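Local coordinates for protein DNA helicase RecQ (Deinococcus radiodurans, PDB 4Q48) that probably couples ATP hydrolysis to 3'-5' translocation and unwinding of duplex DNA, here as its catalytic core with helicase, zinc-binding and RQC domains, at residues R415-A420 / R498-E503; S472-L477 / G481-D486; A423-G428 / L491-K496; L436-L441 / T445-A450. All coordinates share one frame; numbering follows the deposited sequence.

Overall arrangement
All four contacts lie in the winged-helix RQC domain. Helix 414-426 serves interactions 1 and 3, whose centres are about 11 Å apart. Interaction 2 joins helix 467-479 to strand 483-484. That strand pairs with strand 492-493 of interaction 3, the two centres about 10 Å apart. Interactions 1 and 2 meet where Ile-500 packs on Tyr-482 and Leu-477. Interaction 4 is more peripheral, its centre about 16 Å from that of interaction 3 and about 21 Å from that of interaction 1; Leu-436 and Leu-440 connect it to helix 414-426. The zinc ion, held by Cys-381, Cys-398, Cys-401 and Cys-404, lies outside all four; the Tyr-482 side chain is about 12 Å from that of Cys-381.

Interaction 1: R415-A420 / R498-E503; sequences REAQMA and RGILKE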
# COMPACT_ATOMS: atom_id res chain seq x y z
N ARG A 415 -3.78 30.12 -3.68
CA ARG A 415 -4.88 31.02 -4.05
C ARG A 415 -5.64 30.43 -5.24
O ARG A 415 -6.87 30.47 -5.30
CB ARG A 415 -4.28 32.40 -4.39
CG ARG A 415 -5.20 33.52 -4.85
CD ARG A 415 -4.43 34.87 -5.04
NE ARG A 415 -3.33 34.80 -6.03
CZ ARG A 415 -2.09 35.28 -5.84
NH1 ARG A 415 -1.75 35.88 -4.69
NH2 ARG A 415 -1.17 35.17 -6.80
N GLU A 416 -4.89 29.88 -6.18
CA GLU A 416 -5.48 29.28 -7.37
C GLU A 416 -6.16 27.96 -7.03
O GLU A 416 -7.22 27.63 -7.59
CB GLU A 416 -4.41 29.09 -8.47
CG GLU A 416 -3.98 30.37 -9.20
CD GLU A 416 -3.00 31.25 -8.42
OE1 GLU A 416 -2.61 30.91 -7.27
OE2 GLU A 416 -2.63 32.32 -8.95
N ALA A 417 -5.55 27.20 -6.12
CA ALA A 417 -6.14 25.95 -5.67
C ALA A 417 -7.50 26.23 -5.06
O ALA A 417 -8.46 25.52 -5.36
CB ALA A 417 -5.24 25.23 -4.68
N GLN A 418 -7.60 27.29 -4.25
CA GLN A 418 -8.88 27.64 -3.62
C GLN A 418 -9.93 27.99 -4.70
O GLN A 418 -11.04 27.45 -4.69
CB GLN A 418 -8.74 28.80 -2.65
CG GLN A 418 -7.85 28.58 -1.43
CD GLN A 418 -7.61 29.90 -0.65
OE1 GLN A 418 -7.94 31.00 -1.13
NE2 GLN A 418 -7.03 29.79 0.53
N MET A 419 -9.55 28.86 -5.64
CA MET A 419 -10.46 29.19 -6.73
C MET A 419 -10.96 27.94 -7.42
O MET A 419 -12.15 27.79 -7.70
CB MET A 419 -9.79 30.07 -7.75
CG MET A 419 -9.76 31.49 -7.42
SD MET A 419 -8.81 32.35 -8.69
CE MET A 419 -7.96 33.54 -7.64
N ALA A 420 -10.04 27.02 -7.66
CA ALA A 420 -10.39 25.83 -8.40
C ALA A 420 -11.33 24.96 -7.58
O ALA A 420 -12.36 24.53 -8.08
CB ALA A 420 -9.14 25.05 -8.82
N ARG A 498 -10.95 20.58 2.55
CA ARG A 498 -11.12 21.57 3.63
C ARG A 498 -9.74 22.14 4.00
O ARG A 498 -9.61 23.30 4.42
CB ARG A 498 -11.80 20.95 4.85
CG ARG A 498 -12.50 21.94 5.78
CD ARG A 498 -12.97 21.31 7.11
NE ARG A 498 -12.64 22.16 8.26
CZ ARG A 498 -13.33 23.25 8.61
NH1 ARG A 498 -14.37 23.66 7.90
NH2 ARG A 498 -12.97 23.97 9.67
N GLY A 499 -8.72 21.30 3.81
CA GLY A 499 -7.35 21.68 4.12
C GLY A 499 -6.96 22.97 3.46
O GLY A 499 -6.48 23.91 4.12
N ILE A 500 -7.19 23.07 2.15
CA ILE A 500 -6.82 24.28 1.45
C ILE A 500 -7.87 25.36 1.69
O ILE A 500 -7.55 26.54 1.85
CB ILE A 500 -6.59 23.99 -0.04
CG1 ILE A 500 -5.31 23.15 -0.16
CG2 ILE A 500 -6.41 25.27 -0.84
CD1 ILE A 500 -4.85 22.86 -1.56
N LEU A 501 -9.12 24.94 1.74
CA LEU A 501 -10.25 25.84 1.77
C LEU A 501 -10.45 26.57 3.11
O LEU A 501 -10.83 27.74 3.13
CB LEU A 501 -11.52 25.05 1.41
CG LEU A 501 -11.72 24.84 -0.09
CD1 LEU A 501 -12.84 23.82 -0.36
CD2 LEU A 501 -11.97 26.17 -0.84
N LYS A 502 -10.21 25.87 4.21
CA LYS A 502 -10.52 26.44 5.52
C LYS A 502 -9.39 26.33 6.54
O LYS A 502 -9.29 27.16 7.44
CB LYS A 502 -11.79 25.77 6.09
CG LYS A 502 -13.03 25.92 5.18
CD LYS A 502 -13.84 27.18 5.44
CE LYS A 502 -15.15 27.20 4.60
NZ LYS A 502 -16.42 27.33 5.42
N GLU A 503 -8.53 25.32 6.42
CA GLU A 503 -7.52 25.05 7.42
C GLU A 503 -6.09 25.53 7.04
O GLU A 503 -5.10 25.05 7.59
CB GLU A 503 -7.49 23.55 7.71
CG GLU A 503 -8.79 22.92 8.14
CD GLU A 503 -8.77 21.38 8.03
OE1 GLU A 503 -7.74 20.83 7.58
OE2 GLU A 503 -9.79 20.73 8.38
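Two helices of the winged-helix RQC domain meet here: Ala-417 and Gln-418 on helix 414-426, and Ile-500 and Leu-501 on the short helix 498-501. The backbones come closest at Gln-418 and Leu-501, with 5.8 Å between their CA atoms. Ile-500 points at the longer helix and, with Gln-418, carries most of the contact. Its CD1 lies 3.9 Å from Ala-417 CB, and its CG2 lies 4.0 Å from the same CB. The small methyl therefore meets both branches of the isoleucine. Ile-500 CG2 also touches Gln-418 CG at 3.7 Å. The Gln-418 chain is extended beyond CG (chi2 171°), which carries the amide out past the isoleucine to its backbone. There NE2 is 3.5 Å from Ile-500 O, without forming a hydrogen bond. Leu-501 is more marginal, with CD2 4.2 Å from Gln-418 O. It also packs on Leu-421, Ser-422 and Ile-425 of helix 414-426. Ile-500 also packs on Leu-477, Tyr-482 and Leu-507. Just after Leu-501 the short helix ends. Lys-502 N and Glu-503 N both bond to Arg-498 O. No hydrogen bond or salt bridge crosses the contact, so it rests on apolar packing of Ile-500 against Ala-417 and against the aliphatic part of Gln-418.

Interaction 2: S472-L477 / G481-D486; sequences SVLRQL and GYLSAD
Leu-477 O, near the end of helix 467-479, receives the backbone N-H groups of Tyr-482 and Leu-483. The bond from Leu-483 N is 2.9 Å long and fairly straight, with an N-H...O angle of 158°. Its donor stands above the carbonyl plane, 58° out of it. The bond from Tyr-482 N to Leu-477 O is 2.8 Å but weak, bent to 125°. One carbonyl oxygen thus takes up two successive N-H groups of the chain that leaves the helix. Gly-481, with positive phi, is the C-prime residue of a Schellman motif that ends the helix. Its wider bond is the one from Tyr-482 N to Leu-477 O; the bond from Leu-483 N comes on top of it. Beyond Gly-481 begins strand 483-484, the first strand of the two-stranded hairpin that forms the wing of the RQC winged helix. Gly-481 O is satisfied by Thr-494 OG1. Tyr-482 pairs by backbone bonds with Thr-494, and Ser-484 with Arg-492 of strand 492-493.

Apolar groups close the turn. Leu-477 CD2 sits 3.5 Å from Tyr-482 CB and lies obliquely to the ring, the two side chains crossing at about a right angle. The phenol OH leads away from the helix and is hydrogen-bonded to Gln-505 OE1. Leu-483 CD1 reaches back to the helix, 3.9 Å from Leu-477 CB and 4.0 Å from Leu-474 CD2. Leu-483 also packs on Leu-421 and Thr-424 of helix 414-426. Asp-486 is poorly ordered, but its carboxylate is modelled in salt bridges with Arg-186 and Arg-363.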
# COMPACT_ATOMS: atom_id res chain seq x y z
N SER A 472 -3.05 22.47 -15.13
CA SER A 472 -1.94 22.09 -14.28
C SER A 472 -2.33 22.08 -12.79
O SER A 472 -2.15 21.06 -12.10
CB SER A 472 -0.76 23.04 -14.51
OG SER A 472 0.15 22.98 -13.43
N VAL A 473 -2.91 23.19 -12.32
CA VAL A 473 -3.39 23.29 -10.95
C VAL A 473 -4.35 22.13 -10.69
O VAL A 473 -4.26 21.46 -9.64
CB VAL A 473 -4.13 24.63 -10.67
CG1 VAL A 473 -5.01 24.51 -9.46
CG2 VAL A 473 -3.15 25.78 -10.48
N LEU A 474 -5.24 21.87 -11.65
CA LEU A 474 -6.21 20.79 -11.50
C LEU A 474 -5.57 19.42 -11.40
O LEU A 474 -5.98 18.63 -10.56
CB LEU A 474 -7.24 20.80 -12.63
CG LEU A 474 -8.18 22.04 -12.63
CD1 LEU A 474 -8.93 22.15 -13.95
CD2 LEU A 474 -9.15 22.07 -11.43
N ARG A 475 -4.54 19.13 -12.20
CA ARG A 475 -3.90 17.82 -12.11
C ARG A 475 -3.29 17.68 -10.76
O ARG A 475 -3.34 16.62 -10.13
CB ARG A 475 -2.85 17.64 -13.21
CG ARG A 475 -3.47 17.31 -14.56
CD ARG A 475 -2.43 16.90 -15.60
NE ARG A 475 -1.43 17.94 -15.78
CZ ARG A 475 -1.56 18.94 -16.66
NH1 ARG A 475 -2.64 18.99 -17.43
NH2 ARG A 475 -0.61 19.87 -16.78
N GLN A 476 -2.74 18.78 -10.30
CA GLN A 476 -2.01 18.78 -9.06
C GLN A 476 -2.98 18.49 -7.92
O GLN A 476 -2.69 17.68 -7.04
CB GLN A 476 -1.29 20.11 -8.87
CG GLN A 476 -0.17 19.99 -7.89
CD GLN A 476 1.01 19.21 -8.47
OE1 GLN A 476 1.43 19.42 -9.62
NE2 GLN A 476 1.48 18.22 -7.69
N LEU A 477 -4.16 19.13 -7.98
CA LEU A 477 -5.17 18.92 -6.95
C LEU A 477 -5.71 17.50 -7.05
O LEU A 477 -6.03 16.88 -6.03
CB LEU A 477 -6.31 19.93 -7.06
CG LEU A 477 -5.95 21.33 -6.56
CD1 LEU A 477 -6.99 22.36 -7.00
CD2 LEU A 477 -5.78 21.32 -5.08
N GLY A 481 -5.09 14.34 -4.19
CA GLY A 481 -6.35 13.91 -3.60
C GLY A 481 -7.23 15.04 -3.05
O GLY A 481 -8.14 14.79 -2.27
N TYR A 482 -6.95 16.28 -3.46
CA TYR A 482 -7.87 17.36 -3.13
C TYR A 482 -9.05 17.26 -4.06
O TYR A 482 -10.15 17.67 -3.71
CB TYR A 482 -7.21 18.71 -3.25
CG TYR A 482 -6.18 18.96 -2.20
CD1 TYR A 482 -6.55 19.33 -0.91
CD2 TYR A 482 -4.83 18.79 -2.47
CE1 TYR A 482 -5.59 19.55 0.05
CE2 TYR A 482 -3.89 19.00 -1.52
CZ TYR A 482 -4.27 19.38 -0.27
OH TYR A 482 -3.31 19.59 0.68
N LEU A 483 -8.83 16.70 -5.24
CA LEU A 483 -9.94 16.36 -6.12
C LEU A 483 -9.90 14.89 -6.40
O LEU A 483 -8.85 14.26 -6.39
CB LEU A 483 -9.89 17.12 -7.43
CG LEU A 483 -10.05 18.61 -7.32
CD1 LEU A 483 -9.77 19.18 -8.68
CD2 LEU A 483 -11.43 18.92 -6.86
N SER A 484 -11.07 14.34 -6.70
CA SER A 484 -11.19 12.93 -7.01
C SER A 484 -11.81 12.89 -8.38
O SER A 484 -12.74 13.66 -8.68
CB SER A 484 -12.04 12.20 -5.98
OG SER A 484 -11.86 10.82 -6.09
N ALA A 485 -11.27 12.05 -9.26
CA ALA A 485 -11.72 12.09 -10.64
C ALA A 485 -12.80 11.08 -10.92
O ALA A 485 -13.92 11.44 -11.17
CB ALA A 485 -10.57 11.87 -11.59
N ASP A 486 -12.46 9.80 -10.79
CA ASP A 486 -13.07 8.76 -11.62
C ASP A 486 -14.62 8.64 -11.67
O ASP A 486 -15.17 7.60 -12.05
CB ASP A 486 -12.42 7.43 -11.22
CG ASP A 486 -10.90 7.42 -11.56
OD1 ASP A 486 -10.55 7.42 -12.77
OD2 ASP A 486 -10.08 7.46 -10.60

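Interaction 3: A423-G428 / L491-K496; sequences ATIRTG and LRATGK
Thr-424 and Ile-425, near the end of helix 414-426, touch Leu-491 and Ala-493. The polar link is a weak hydrogen bond from Thr-424 OG1 to Leu-491 O, 2.9 Å long. With chi1 at 165° the hydroxyl lies opposite the backbone N, and this swings it out from the helix to the incoming carbonyl. Beside it is an apolar contact. Ala-493 CB points at the helix and lies 3.7 Å from Ile-425 CG1 and 4.0 Å from Ile-425 CD1. The isoleucine starts off to one side and only its outer part comes near the strand. The closest CA pair is Ile-425 and Ala-493, at 6.6 Å.

The next shell fixes both partners. Ala-493 N is bonded to Asn-429 OD1, just beyond the helix, so a second polar link joins this end of the helix to the strand. Leu-491 has a backbone bond with Phe-431, and its side chain packs on Leu-436. Thr-424 also packs on Leu-436, and on Leu-483 of the neighbouring strand. The helix itself is closed by a Schellman motif. Gly-428, with phi 82°, is its C-prime residue; Gly-428 N bonds to Ile-425 O and Asn-429 N to Thr-424 O. The turn so made puts Asn-429 beside the strand. A first helix braced against the second strand of a beta hairpin fits the winged-helix fold of the RQC domain.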
# COMPACT_ATOMS: atom_id res chain seq x y z
N ALA A 423 -14.76 26.39 -7.49
CA ALA A 423 -15.36 26.33 -8.80
C ALA A 423 -16.05 24.99 -9.00
O ALA A 423 -17.20 24.90 -9.45
CB ALA A 423 -14.30 26.54 -9.86
N THR A 424 -15.36 23.93 -8.61
CA THR A 424 -15.90 22.62 -8.81
C THR A 424 -17.05 22.40 -7.83
O THR A 424 -18.01 21.69 -8.15
CB THR A 424 -14.80 21.53 -8.67
OG1 THR A 424 -15.39 20.25 -8.52
CG2 THR A 424 -13.97 21.76 -7.49
N ILE A 425 -17.02 23.10 -6.69
CA ILE A 425 -18.10 22.94 -5.70
C ILE A 425 -19.38 23.68 -6.11
O ILE A 425 -20.45 23.09 -6.11
CB ILE A 425 -17.67 23.39 -4.27
CG1 ILE A 425 -16.60 22.42 -3.75
CG2 ILE A 425 -18.87 23.41 -3.29
CD1 ILE A 425 -16.08 22.75 -2.38
N ARG A 426 -19.28 24.94 -6.51
CA ARG A 426 -20.51 25.62 -6.86
C ARG A 426 -21.11 25.08 -8.16
O ARG A 426 -22.18 25.51 -8.56
CB ARG A 426 -20.33 27.14 -6.96
CG ARG A 426 -19.44 27.77 -5.93
CD ARG A 426 -20.16 28.07 -4.59
NE ARG A 426 -21.61 27.98 -4.68
CZ ARG A 426 -22.42 27.89 -3.62
NH1 ARG A 426 -21.90 27.89 -2.39
NH2 ARG A 426 -23.75 27.79 -3.79
N THR A 427 -20.42 24.17 -8.84
CA THR A 427 -20.99 23.51 -10.01
C THR A 427 -21.35 22.05 -9.73
O THR A 427 -21.66 21.31 -10.64
CB THR A 427 -20.01 23.57 -11.22
OG1 THR A 427 -18.79 22.87 -10.90
CG2 THR A 427 -19.70 25.00 -11.61
N GLY A 428 -21.26 21.61 -8.50
CA GLY A 428 -21.78 20.29 -8.18
C GLY A 428 -20.88 19.09 -8.48
O GLY A 428 -21.41 18.00 -8.71
N LEU A 491 -14.77 16.08 -11.84
CA LEU A 491 -13.93 16.20 -10.65
C LEU A 491 -14.78 16.59 -9.44
O LEU A 491 -15.53 17.56 -9.50
CB LEU A 491 -12.82 17.23 -10.91
CG LEU A 491 -11.95 16.84 -12.10
CD1 LEU A 491 -11.01 17.94 -12.49
CD2 LEU A 491 -11.17 15.60 -11.74
N ARG A 492 -14.65 15.80 -8.37
CA ARG A 492 -15.39 15.97 -7.12
C ARG A 492 -14.44 16.52 -6.06
O ARG A 492 -13.34 15.96 -5.86
CB ARG A 492 -15.92 14.62 -6.61
CG ARG A 492 -16.80 13.83 -7.57
CD ARG A 492 -17.24 12.48 -6.93
NE ARG A 492 -18.33 11.79 -7.64
CZ ARG A 492 -19.63 12.06 -7.48
NH1 ARG A 492 -20.02 13.00 -6.63
NH2 ARG A 492 -20.53 11.37 -8.17
N ALA A 493 -14.86 17.54 -5.32
CA ALA A 493 -14.07 17.96 -4.15
C ALA A 493 -14.14 16.90 -3.09
O ALA A 493 -15.20 16.53 -2.66
CB ALA A 493 -14.57 19.28 -3.60
N THR A 494 -13.00 16.37 -2.68
CA THR A 494 -12.95 15.38 -1.61
C THR A 494 -13.01 16.05 -0.22
O THR A 494 -12.97 17.28 -0.11
CB THR A 494 -11.69 14.54 -1.65
OG1 THR A 494 -10.61 15.33 -1.14
CG2 THR A 494 -11.39 14.07 -3.07
N GLY A 495 -13.11 15.24 0.83
CA GLY A 495 -13.03 15.75 2.18
C GLY A 495 -11.77 16.55 2.43
O GLY A 495 -11.84 17.64 3.01
N LYS A 496 -10.64 16.02 1.96
CA LYS A 496 -9.31 16.64 2.09
C LYS A 496 -9.29 18.11 1.59
O LYS A 496 -8.41 18.89 1.93
CB LYS A 496 -8.25 15.80 1.34
CG LYS A 496 -6.81 16.08 1.73
CD LYS A 496 -5.75 15.36 0.88
CE LYS A 496 -4.36 15.47 1.59
NZ LYS A 496 -3.14 15.41 0.70

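Interaction 4: L436-L441 / T445-A450; sequences LTDVLL and TDKVLA
The carboxylate of Asp-438 is the flat group of this contact, and Thr-445 OG1 sits over one of its faces. The hydroxyl oxygen stands almost straight above OD2, and is 3.2 Å from Asp-438 CG. It makes a weak hydrogen bond to Asp-438 OD2, at 2.9 Å; an approach so far above the carboxylate plane suits bonding poorly. Lys-447 comes in close to the plane beside OD2, with its CD 3.6 Å from that atom. Its chain bends at chi3 (74°), and NZ ends 4.3 Å from Asp-438 OD2, beyond a salt bridge. OD1 has a long, weak ion pair with Arg-443 in the connecting loop. These basic groups would probably favour the charged form of Asp-438.

Nearer the backbone of Asp-438 the contact is apolar. Val-448 CG2 is 3.9 Å from Asp-438 CB and 4.5 Å from Val-439 CG2. Val-448 also packs on His-435 and Phe-459. Thr-445 is the N-cap residue of helix 446-451, but its side chain makes no capping bond and turns to Asp-438 instead. The two helical segments cross nearly at right angles (-83°), with axes 10.1 Å apart. Helix 446-451 is a short element in the connection from helix 433-441 to helix 467-479. Those two longer helices probably correspond to the helix-turn-helix pair of the RQC winged-helix fold.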
# COMPACT_ATOMS: atom_id res chain seq x y z
N LEU A 436 -14.50 23.16 -16.12
CA LEU A 436 -14.12 23.95 -14.97
C LEU A 436 -13.21 25.12 -15.38
O LEU A 436 -13.35 26.26 -14.90
CB LEU A 436 -13.41 23.07 -13.96
CG LEU A 436 -14.23 21.98 -13.26
CD1 LEU A 436 -13.37 21.19 -12.28
CD2 LEU A 436 -15.40 22.60 -12.53
N THR A 437 -12.29 24.82 -16.28
CA THR A 437 -11.30 25.80 -16.73
C THR A 437 -11.99 26.92 -17.48
O THR A 437 -11.56 28.08 -17.41
CB THR A 437 -10.23 25.14 -17.60
OG1 THR A 437 -9.61 24.06 -16.87
CG2 THR A 437 -9.19 26.14 -18.04
N ASP A 438 -13.07 26.57 -18.20
CA ASP A 438 -13.89 27.54 -18.93
C ASP A 438 -14.54 28.51 -17.96
O ASP A 438 -14.52 29.73 -18.16
CB ASP A 438 -14.99 26.86 -19.76
CG ASP A 438 -14.51 26.40 -21.12
OD1 ASP A 438 -13.52 26.98 -21.64
OD2 ASP A 438 -15.11 25.44 -21.66
N VAL A 439 -15.13 27.93 -16.92
CA VAL A 439 -15.78 28.72 -15.90
C VAL A 439 -14.75 29.64 -15.27
O VAL A 439 -14.95 30.86 -15.17
CB VAL A 439 -16.45 27.84 -14.82
CG1 VAL A 439 -17.03 28.69 -13.72
CG2 VAL A 439 -17.52 26.94 -15.44
N LEU A 440 -13.63 29.06 -14.86
CA LEU A 440 -12.56 29.84 -14.26
C LEU A 440 -12.11 31.01 -15.14
O LEU A 440 -11.79 32.08 -14.64
CB LEU A 440 -11.38 28.93 -13.94
CG LEU A 440 -11.56 28.05 -12.71
CD1 LEU A 440 -10.48 26.96 -12.64
CD2 LEU A 440 -11.54 28.90 -11.45
N LEU A 441 -12.10 30.80 -16.46
CA LEU A 441 -11.56 31.79 -17.39
C LEU A 441 -12.60 32.80 -17.82
O LEU A 441 -12.27 33.87 -18.34
CB LEU A 441 -10.99 31.09 -18.63
CG LEU A 441 -9.66 30.37 -18.46
CD1 LEU A 441 -9.31 29.65 -19.72
CD2 LEU A 441 -8.57 31.36 -18.08
N THR A 445 -18.53 29.35 -23.38
CA THR A 445 -18.72 28.18 -24.22
C THR A 445 -20.19 27.88 -24.12
O THR A 445 -20.88 28.40 -23.25
CB THR A 445 -17.91 26.95 -23.77
OG1 THR A 445 -16.63 27.36 -23.27
CG2 THR A 445 -17.72 25.96 -24.92
N ASP A 446 -20.70 27.00 -24.96
CA ASP A 446 -22.13 26.83 -24.98
C ASP A 446 -22.51 25.80 -23.95
O ASP A 446 -23.61 25.85 -23.39
CB ASP A 446 -22.59 26.46 -26.39
CG ASP A 446 -22.38 27.60 -27.39
OD1 ASP A 446 -22.22 28.77 -26.96
OD2 ASP A 446 -22.35 27.31 -28.61
N LYS A 447 -21.57 24.88 -23.67
CA LYS A 447 -21.68 23.96 -22.53
C LYS A 447 -21.88 24.79 -21.26
O LYS A 447 -22.66 24.43 -20.38
CB LYS A 447 -20.45 23.06 -22.41
CG LYS A 447 -19.22 23.70 -23.03
CD LYS A 447 -17.85 23.19 -22.50
CE LYS A 447 -17.49 21.78 -23.02
NZ LYS A 447 -16.15 21.34 -22.53
N VAL A 448 -21.14 25.90 -21.18
CA VAL A 448 -21.28 26.81 -20.05
C VAL A 448 -22.68 27.43 -20.02
O VAL A 448 -23.39 27.32 -19.02
CB VAL A 448 -20.21 27.93 -20.09
CG1 VAL A 448 -20.60 29.11 -19.20
CG2 VAL A 448 -18.85 27.39 -19.70
N LEU A 449 -23.11 28.01 -21.14
CA LEU A 449 -24.38 28.73 -21.21
C LEU A 449 -25.54 27.76 -20.93
O LEU A 449 -26.51 28.11 -20.26
CB LEU A 449 -24.53 29.38 -22.59
CG LEU A 449 -23.49 30.48 -22.90
CD1 LEU A 449 -23.53 30.97 -24.35
CD2 LEU A 449 -23.60 31.65 -21.95
N ALA A 450 -25.40 26.54 -21.43
CA ALA A 450 -26.38 25.49 -21.18
C ALA A 450 -26.65 25.19 -19.69
O ALA A 450 -27.74 24.72 -19.34
CB ALA A 450 -25.95 24.21 -21.89